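Local coordinates for protein putative histidinol-phosphate aminotransferase (Erwinia carotovora atroseptica, PDB 3LY1) that probably acts as a pyridoxal-phosphate-dependent transaminase of the histidinol-phosphate aminotransferase subfamily, at residues T156-A168 with V186-I198. Numbering follows the deposited sequence.
Sequences TITPADVIEPWIA and VNDPRFRSISPMI
R192, in one of its two conformers, grips E164 of helix 160-168 side-on: NH2 bonds to OE1 at 2.9 Å and NE to OE2 at 3.3 Å. Here the helix of the beta-alpha-beta crossover from strand 143-148 to strand 174-179 packs against the loop that follows the second strand, in the large domain of a fold-type I PLP enzyme. Both carboxylate oxygens of E164 are met from above their plane, the two flat groups being turned 55° apart. The methyl CB of A160 lies over one guanidinium face, offset toward its rim. At the backbone, A160 N, just after the N-cap P159, donates to R190 O at 2.8 Å with an almost straight bond (174°). Deeper in, I194 and I167 reach tip to tip through their CD1 methyls, 3.9 Å apart, beside I205 of strand 205-210. At the other end I157 branches: CG2 touches F191 CD1 at 3.7 Å and V186 CG2, while CD1 rests against D188 OD2. V186 CG2 also sits over the centre of the F191 ring. D188 itself is held by R190, whose NE meets the syn lone pair of OD1 and whose NH2 meets that of OD2, and D188 OD1 also accepts from R190 N, closing an Asx turn. Beside the E164–R192 salt bridge, one water donates to both E164 OE2 and R192 O, and a second bridges E164 OE2 and S193 O at 2.7 Å each.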
ATOM      1  N   THR A 156       5.902  -8.648  26.033  1.00 15.99           N
ATOM      2  CA  THR A 156       6.816  -9.705  26.431  1.00 15.61           C
ATOM      3  C   THR A 156       7.353 -10.466  25.228  1.00 15.45           C
ATOM      4  O   THR A 156       6.761 -10.468  24.155  1.00 14.78           O
ATOM      5  CB  THR A 156       6.125 -10.681  27.367  1.00 15.07           C
ATOM      6  OG1 THR A 156       4.895 -11.166  26.765  1.00 16.76           O
ATOM      7  CG2 THR A 156       5.799  -9.939  28.702  1.00 16.10           C
ATOM      8  N   ILE A 157       8.480 -11.128  25.443  1.00 15.24           N
ATOM      9  CA  ILE A 157       9.011 -12.094  24.476  1.00 15.13           C
ATOM     10  C   ILE A 157       8.738 -13.532  24.909  1.00 14.96           C
ATOM     11  O   ILE A 157       8.537 -13.824  26.101  1.00 15.10           O
ATOM     12  CB  ILE A 157      10.523 -11.890  24.216  1.00 13.88           C
ATOM     13  CG1 ILE A 157      11.359 -12.066  25.491  1.00 16.41           C
ATOM     14  CG2 ILE A 157      10.763 -10.520  23.540  1.00 14.35           C
ATOM     15  CD1 ILE A 157      11.889 -13.516  25.743  1.00 15.84           C
ATOM     16  N   THR A 158       8.706 -14.410  23.910  1.00 14.62           N
ATOM     17  CA  THR A 158       8.690 -15.846  24.090  1.00 14.64           C
ATOM     18  C   THR A 158      10.117 -16.302  23.799  1.00 14.81           C
ATOM     19  O   THR A 158      10.664 -15.985  22.758  1.00 15.42           O
ATOM     20  CB  THR A 158       7.725 -16.487  23.106  1.00 14.25           C
ATOM     21  OG1 THR A 158       6.414 -15.948  23.324  1.00 16.42           O
ATOM     22  CG2 THR A 158       7.680 -18.039  23.287  1.00 14.33           C
ATOM     23  N   PRO A 159      10.754 -17.015  24.743  1.00 15.87           N
ATOM     24  CA  PRO A 159      12.134 -17.476  24.478  1.00 15.29           C
ATOM     25  C   PRO A 159      12.325 -18.252  23.172  1.00 15.11           C
ATOM     26  O   PRO A 159      11.489 -19.093  22.810  1.00 14.86           O
ATOM     27  CB  PRO A 159      12.431 -18.369  25.676  1.00 15.67           C
ATOM     28  CG  PRO A 159      11.514 -17.910  26.749  1.00 16.75           C
ATOM     29  CD  PRO A 159      10.252 -17.527  26.025  1.00 16.26           C
ATOM     30  N   ALA A 160      13.439 -18.011  22.484  1.00 14.55           N
ATOM     31  CA  ALA A 160      13.704 -18.733  21.233  1.00 15.44           C
ATOM     32  C   ALA A 160      13.749 -20.258  21.394  1.00 16.07           C
ATOM     33  O   ALA A 160      13.336 -20.992  20.467  1.00 16.66           O
ATOM     34  CB  ALA A 160      14.972 -18.241  20.587  1.00 14.60           C
ATOM     35  N   ASP A 161      14.184 -20.756  22.555  1.00 15.98           N
ATOM     36  CA  ASP A 161      14.301 -22.208  22.717  1.00 17.37           C
ATOM     37  C   ASP A 161      12.951 -22.910  22.893  1.00 17.40           C
ATOM     38  O   ASP A 161      12.873 -24.128  22.904  1.00 17.59           O
ATOM     39  CB  ASP A 161      15.330 -22.598  23.798  1.00 18.40           C
ATOM     40  CG  ASP A 161      14.937 -22.185  25.208  1.00 21.69           C
ATOM     41  OD1 ASP A 161      13.826 -21.622  25.401  1.00 28.34           O
ATOM     42  OD2 ASP A 161      15.748 -22.456  26.147  1.00 26.63           O
ATOM     43  N   VAL A 162      11.889 -22.136  23.033  1.00 17.26           N
ATOM     44  CA  VAL A 162      10.526 -22.647  23.086  1.00 18.00           C
ATOM     45  C   VAL A 162       9.892 -22.637  21.677  1.00 17.66           C
ATOM     46  O   VAL A 162       9.252 -23.597  21.272  1.00 18.57           O
ATOM     47  CB  VAL A 162       9.735 -21.799  24.088  1.00 18.53           C
ATOM     48  CG1 VAL A 162       8.212 -21.994  23.943  1.00 20.92           C
ATOM     49  CG2 VAL A 162      10.226 -22.110  25.484  1.00 20.78           C
ATOM     50  N   ILE A 163      10.121 -21.580  20.911  1.00 17.10           N
ATOM     51  CA  ILE A 163       9.589 -21.476  19.522  1.00 16.28           C
ATOM     52  C   ILE A 163      10.368 -22.271  18.449  1.00 15.08           C
ATOM     53  O   ILE A 163       9.753 -23.000  17.638  1.00 14.68           O
ATOM     54  CB  ILE A 163       9.478 -19.993  19.098  1.00 16.56           C
ATOM     55  CG1 ILE A 163       8.427 -19.306  19.985  1.00 17.86           C
ATOM     56  CG2 ILE A 163       9.113 -19.865  17.613  1.00 15.61           C
ATOM     57  CD1 ILE A 163       8.129 -17.834  19.672  1.00 18.75           C
ATOM     58  N   GLU A 164      11.684 -22.130  18.426  1.00 13.45           N
ATOM     59  CA  GLU A 164      12.507 -22.751  17.365  1.00 13.42           C
ATOM     60  C   GLU A 164      12.332 -24.273  17.212  1.00 13.27           C
ATOM     61  O   GLU A 164      12.210 -24.744  16.078  1.00 13.56           O
ATOM     62  CB  GLU A 164      13.988 -22.396  17.485  1.00 12.92           C
ATOM     63  CG  GLU A 164      14.296 -20.932  17.248  1.00 14.33           C
ATOM     64  CD  GLU A 164      15.752 -20.547  17.543  1.00 19.30           C
ATOM     65  OE1 GLU A 164      16.554 -21.429  17.951  1.00 20.52           O
ATOM     66  OE2 GLU A 164      16.104 -19.351  17.370  1.00 20.38           O
ATOM     67  N   PRO A 165      12.303 -25.042  18.320  1.00 13.57           N
ATOM     68  CA  PRO A 165      12.167 -26.485  18.115  1.00 14.13           C
ATOM     69  C   PRO A 165      10.804 -26.888  17.629  1.00 13.80           C
ATOM     70  O   PRO A 165      10.690 -27.898  16.961  1.00 13.87           O
ATOM     71  CB  PRO A 165      12.381 -27.089  19.521  1.00 14.83           C
ATOM     72  CG  PRO A 165      13.048 -26.056  20.301  1.00 14.57           C
ATOM     73  CD  PRO A 165      12.566 -24.735  19.730  1.00 13.66           C
ATOM     74  N   TRP A 166       9.771 -26.140  18.000  1.00 13.81           N
ATOM     75  CA  TRP A 166       8.441 -26.384  17.435  1.00 13.74           C
ATOM     76  C   TRP A 166       8.454 -26.201  15.915  1.00 13.95           C
ATOM     77  O   TRP A 166       7.999 -27.081  15.176  1.00 14.31           O
ATOM     78  CB  TRP A 166       7.426 -25.450  18.074  1.00 13.48           C
ATOM     79  CG  TRP A 166       5.997 -25.640  17.617  1.00 13.91           C
ATOM     80  CD1 TRP A 166       5.437 -26.756  17.053  1.00 15.01           C
ATOM     81  CD2 TRP A 166       4.948 -24.682  17.734  1.00 14.63           C
ATOM     82  NE1 TRP A 166       4.101 -26.536  16.802  1.00 15.72           N
ATOM     83  CE2 TRP A 166       3.777 -25.272  17.217  1.00 14.75           C
ATOM     84  CE3 TRP A 166       4.883 -23.386  18.244  1.00 16.91           C
ATOM     85  CZ2 TRP A 166       2.554 -24.611  17.203  1.00 15.27           C
ATOM     86  CZ3 TRP A 166       3.670 -22.723  18.213  1.00 16.49           C
ATOM     87  CH2 TRP A 166       2.527 -23.334  17.694  1.00 16.41           C
ATOM     88  N   ILE A 167       9.030 -25.088  15.458  1.00 13.97           N
ATOM     89  CA  ILE A 167       9.053 -24.784  14.015  1.00 14.30           C
ATOM     90  C   ILE A 167       9.949 -25.781  13.273  1.00 14.04           C
ATOM     91  O   ILE A 167       9.601 -26.275  12.199  1.00 14.41           O
ATOM     92  CB  ILE A 167       9.500 -23.336  13.746  1.00 13.80           C
ATOM     93  CG1 ILE A 167       8.494 -22.367  14.389  1.00 14.67           C
ATOM     94  CG2 ILE A 167       9.692 -23.085  12.206  1.00 13.10           C
ATOM     95  CD1 ILE A 167       8.837 -20.879  14.215  1.00 11.78           C
ATOM     96  N   ALA A 168      11.087 -26.099  13.875  1.00 14.30           N
ATOM     97  CA  ALA A 168      12.039 -27.015  13.289  1.00 14.13           C
ATOM     98  C   ALA A 168      11.442 -28.426  13.162  1.00 14.42           C
ATOM     99  O   ALA A 168      11.858 -29.184  12.314  1.00 13.53           O
ATOM    100  CB  ALA A 168      13.338 -27.022  14.100  1.00 14.24           C
ATOM    101  N   VAL A 186      14.473  -5.112  21.946  1.00 17.05           N
ATOM    102  CA  VAL A 186      14.528  -6.188  22.942  1.00 16.93           C
ATOM    103  C   VAL A 186      15.860  -6.168  23.710  1.00 17.64           C
ATOM    104  O   VAL A 186      16.920  -5.951  23.124  1.00 17.82           O
ATOM    105  CB  VAL A 186      14.310  -7.602  22.312  1.00 16.10           C
ATOM    106  CG1 VAL A 186      14.640  -8.671  23.347  1.00 16.27           C
ATOM    107  CG2 VAL A 186      12.825  -7.797  21.773  1.00 15.76           C
ATOM    108  N   ASN A 187      15.780  -6.359  25.031  1.00 18.60           N
ATOM    109  CA  ASN A 187      16.984  -6.533  25.876  1.00 19.49           C
ATOM    110  C   ASN A 187      17.154  -7.980  26.354  1.00 19.69           C
ATOM    111  O   ASN A 187      18.238  -8.405  26.652  1.00 20.33           O
ATOM    112  CB  ASN A 187      16.913  -5.572  27.075  1.00 19.36           C
ATOM    113  CG  ASN A 187      17.228  -4.131  26.670  1.00 20.64           C
ATOM    114  OD1 ASN A 187      18.346  -3.836  26.248  1.00 21.82           O
ATOM    115  ND2 ASN A 187      16.228  -3.249  26.740  1.00 21.57           N
ATOM    116  N   ASP A 188      16.071  -8.731  26.427  1.00 18.42           N
ATOM    117  CA  ASP A 188      16.106 -10.094  26.976  1.00 18.63           C
ATOM    118  C   ASP A 188      16.967 -11.023  26.090  1.00 18.75           C
ATOM    119  O   ASP A 188      16.657 -11.205  24.918  1.00 18.62           O
ATOM    120  CB  ASP A 188      14.668 -10.604  27.055  1.00 18.63           C
ATOM    121  CG  ASP A 188      14.506 -11.842  27.916  1.00 18.62           C
ATOM    122  OD1 ASP A 188      15.414 -12.688  27.917  1.00 18.91           O
ATOM    123  OD2 ASP A 188      13.425 -11.969  28.563  1.00 17.59           O
ATOM    124  N   PRO A 189      18.024 -11.644  26.651  1.00 18.13           N
ATOM    125  CA  PRO A 189      18.867 -12.532  25.839  1.00 17.79           C
ATOM    126  C   PRO A 189      18.249 -13.897  25.484  1.00 17.06           C
ATOM    127  O   PRO A 189      18.855 -14.602  24.688  1.00 16.63           O
ATOM    128  CB  PRO A 189      20.105 -12.738  26.722  1.00 18.42           C
ATOM    129  CG  PRO A 189      19.567 -12.633  28.098  1.00 18.30           C
ATOM    130  CD  PRO A 189      18.562 -11.514  28.026  1.00 18.79           C
ATOM    131  N   ARG A 190      17.075 -14.251  26.038  1.00 15.15           N
ATOM    132  CA  ARG A 190      16.358 -15.459  25.616  1.00 15.53           C
ATOM    133  C   ARG A 190      15.669 -15.230  24.255  1.00 15.33           C
ATOM    134  O   ARG A 190      15.224 -16.193  23.595  1.00 15.08           O
ATOM    135  CB  ARG A 190      15.298 -15.855  26.650  1.00 15.51           C
ATOM    136  CG  ARG A 190      15.909 -16.213  28.045  1.00 16.97           C
ATOM    137  CD  ARG A 190      14.865 -16.357  29.121  1.00 18.16           C
ATOM    138  NE  ARG A 190      14.161 -15.105  29.357  1.00 18.99           N
ATOM    139  CZ  ARG A 190      13.208 -14.922  30.262  1.00 19.74           C
ATOM    140  NH1 ARG A 190      12.841 -15.889  31.082  1.00 21.35           N
ATOM    141  NH2 ARG A 190      12.614 -13.739  30.358  1.00 19.76           N
ATOM    142  N   PHE A 191      15.544 -13.961  23.860  1.00 14.97           N
ATOM    143  CA  PHE A 191      14.960 -13.611  22.569  1.00 15.48           C
ATOM    144  C   PHE A 191      15.987 -13.782  21.460  1.00 16.00           C
ATOM    145  O   PHE A 191      17.132 -13.354  21.604  1.00 16.26           O
ATOM    146  CB  PHE A 191      14.481 -12.146  22.529  1.00 14.81           C
ATOM    147  CG  PHE A 191      14.030 -11.709  21.138  1.00 14.54           C
ATOM    148  CD1 PHE A 191      12.741 -11.944  20.728  1.00 15.15           C
ATOM    149  CD2 PHE A 191      14.902 -11.132  20.247  1.00 15.50           C
ATOM    150  CE1 PHE A 191      12.324 -11.577  19.452  1.00 16.49           C
ATOM    151  CE2 PHE A 191      14.509 -10.772  18.964  1.00 14.76           C
ATOM    152  CZ  PHE A 191      13.201 -10.994  18.568  1.00 16.54           C
ATOM    153  N   ARG A 192      15.530 -14.380  20.360  1.00 16.40           N
ATOM    154  CA  ARG A 192      16.312 -14.546  19.136  0.50 16.53           C
ATOM    155  C   ARG A 192      15.420 -14.279  17.922  1.00 16.13           C
ATOM    156  O   ARG A 192      14.297 -14.781  17.868  1.00 17.38           O
ATOM    157  CB  ARG A 192      16.884 -15.982  19.057  0.50 16.36           C
ATOM    158  CG  ARG A 192      18.365 -16.088  19.335  0.50 16.56           C
ATOM    159  CD  ARG A 192      18.817 -17.353  20.057  0.50 17.20           C
ATOM    160  NE  ARG A 192      18.073 -18.602  19.862  0.50 16.70           N
ATOM    161  CZ  ARG A 192      17.948 -19.508  20.831  0.50 16.76           C
ATOM    162  NH1 ARG A 192      18.476 -19.259  22.020  0.50 17.21           N
ATOM    163  NH2 ARG A 192      17.282 -20.642  20.646  0.50 16.56           N
ATOM    164  N   SER A 193      15.903 -13.496  16.953  1.00 16.06           N
ATOM    165  CA  SER A 193      15.184 -13.387  15.662  1.00 15.93           C
ATOM    166  C   SER A 193      15.127 -14.767  14.985  1.00 15.29           C
ATOM    167  O   SER A 193      16.074 -15.586  15.073  1.00 15.06           O
ATOM    168  CB  SER A 193      15.790 -12.358  14.705  1.00 15.69           C
ATOM    169  OG  SER A 193      15.113 -12.381  13.443  1.00 18.03           O
ATOM    170  N   ILE A 194      13.994 -15.044  14.349  1.00 14.33           N
ATOM    171  CA  ILE A 194      13.798 -16.292  13.636  1.00 14.56           C
ATOM    172  C   ILE A 194      14.509 -16.276  12.293  1.00 14.49           C
ATOM    173  O   ILE A 194      14.610 -17.294  11.626  1.00 15.39           O
ATOM    174  CB  ILE A 194      12.295 -16.608  13.475  1.00 14.02           C
ATOM    175  CG1 ILE A 194      12.075 -18.118  13.273  1.00 16.48           C
ATOM    176  CG2 ILE A 194      11.609 -15.759  12.368  1.00 12.84           C
ATOM    177  CD1 ILE A 194      12.194 -18.903  14.540  1.00 18.28           C
ATOM    178  N   SER A 195      14.986 -15.116  11.889  1.00 14.28           N
ATOM    179  CA  SER A 195      15.623 -14.940  10.590  1.00 15.98           C
ATOM    180  C   SER A 195      16.662 -15.999  10.159  1.00 16.23           C
ATOM    181  O   SER A 195      16.621 -16.455   9.000  1.00 15.68           O
ATOM    182  CB  SER A 195      16.239 -13.536  10.488  1.00 15.32           C
ATOM    183  OG  SER A 195      16.572 -13.261   9.144  1.00 19.17           O
ATOM    184  N   PRO A 196      17.588 -16.397  11.066  1.00 16.74           N
ATOM    185  CA  PRO A 196      18.551 -17.388  10.599  1.00 16.62           C
ATOM    186  C   PRO A 196      17.915 -18.738  10.181  1.00 16.28           C
ATOM    187  O   PRO A 196      18.490 -19.421   9.337  1.00 15.39           O
ATOM    188  CB  PRO A 196      19.506 -17.538  11.780  1.00 17.64           C
ATOM    189  CG  PRO A 196      19.442 -16.223  12.467  1.00 18.52           C
ATOM    190  CD  PRO A 196      17.976 -15.858  12.375  1.00 16.71           C
HETATM  191  N   MSE A 197      16.752 -19.113  10.727  1.00 15.17           N
HETATM  192  CA  MSE A 197      16.097 -20.357  10.306  0.50 15.67           C
HETATM  193  C   MSE A 197      15.671 -20.283   8.820  1.00 15.16           C
HETATM  194  O   MSE A 197      15.652 -21.284   8.113  1.00 14.71           O
HETATM  195  CB  MSE A 197      14.906 -20.690  11.216  0.50 15.77           C
HETATM  196  CG  MSE A 197      15.251 -20.762  12.721  0.50 17.56           C
HETATM  197 SE   MSE A 197      16.621 -22.064  13.143  0.38 19.86          SE
HETATM  198  CE  MSE A 197      18.112 -20.921  13.670  0.50 17.17           C
ATOM    199  N   ILE A 198      15.361 -19.094   8.336  1.00 15.22           N
ATOM    200  CA  ILE A 198      14.994 -18.911   6.915  1.00 15.07           C
ATOM    201  C   ILE A 198      16.256 -18.939   6.025  1.00 15.85           C
ATOM    202  O   ILE A 198      16.306 -19.585   4.962  1.00 16.86           O
ATOM    203  CB  ILE A 198      14.203 -17.601   6.713  1.00 15.29           C
ATOM    204  CG1 ILE A 198      12.889 -17.643   7.515  1.00 15.06           C
ATOM    205  CG2 ILE A 198      13.964 -17.321   5.186  1.00 14.17           C
ATOM    206  CD1 ILE A 198      12.227 -16.250   7.748  1.00 16.31           C
TER
HETATM  207  O   HOH W   1      12.530 -15.559  20.644  1.00 13.49           O
HETATM  208  O   HOH W   2      15.795 -19.076  24.442  1.00 21.62           O
HETATM  209  O   HOH W   3      18.134 -20.364  25.084  1.00 27.70           O
HETATM  210  O   HOH W   4      13.846 -17.543  17.078  1.00 19.97           O
HETATM  211  O   HOH W   5      16.859 -18.159  15.116  1.00 21.36           O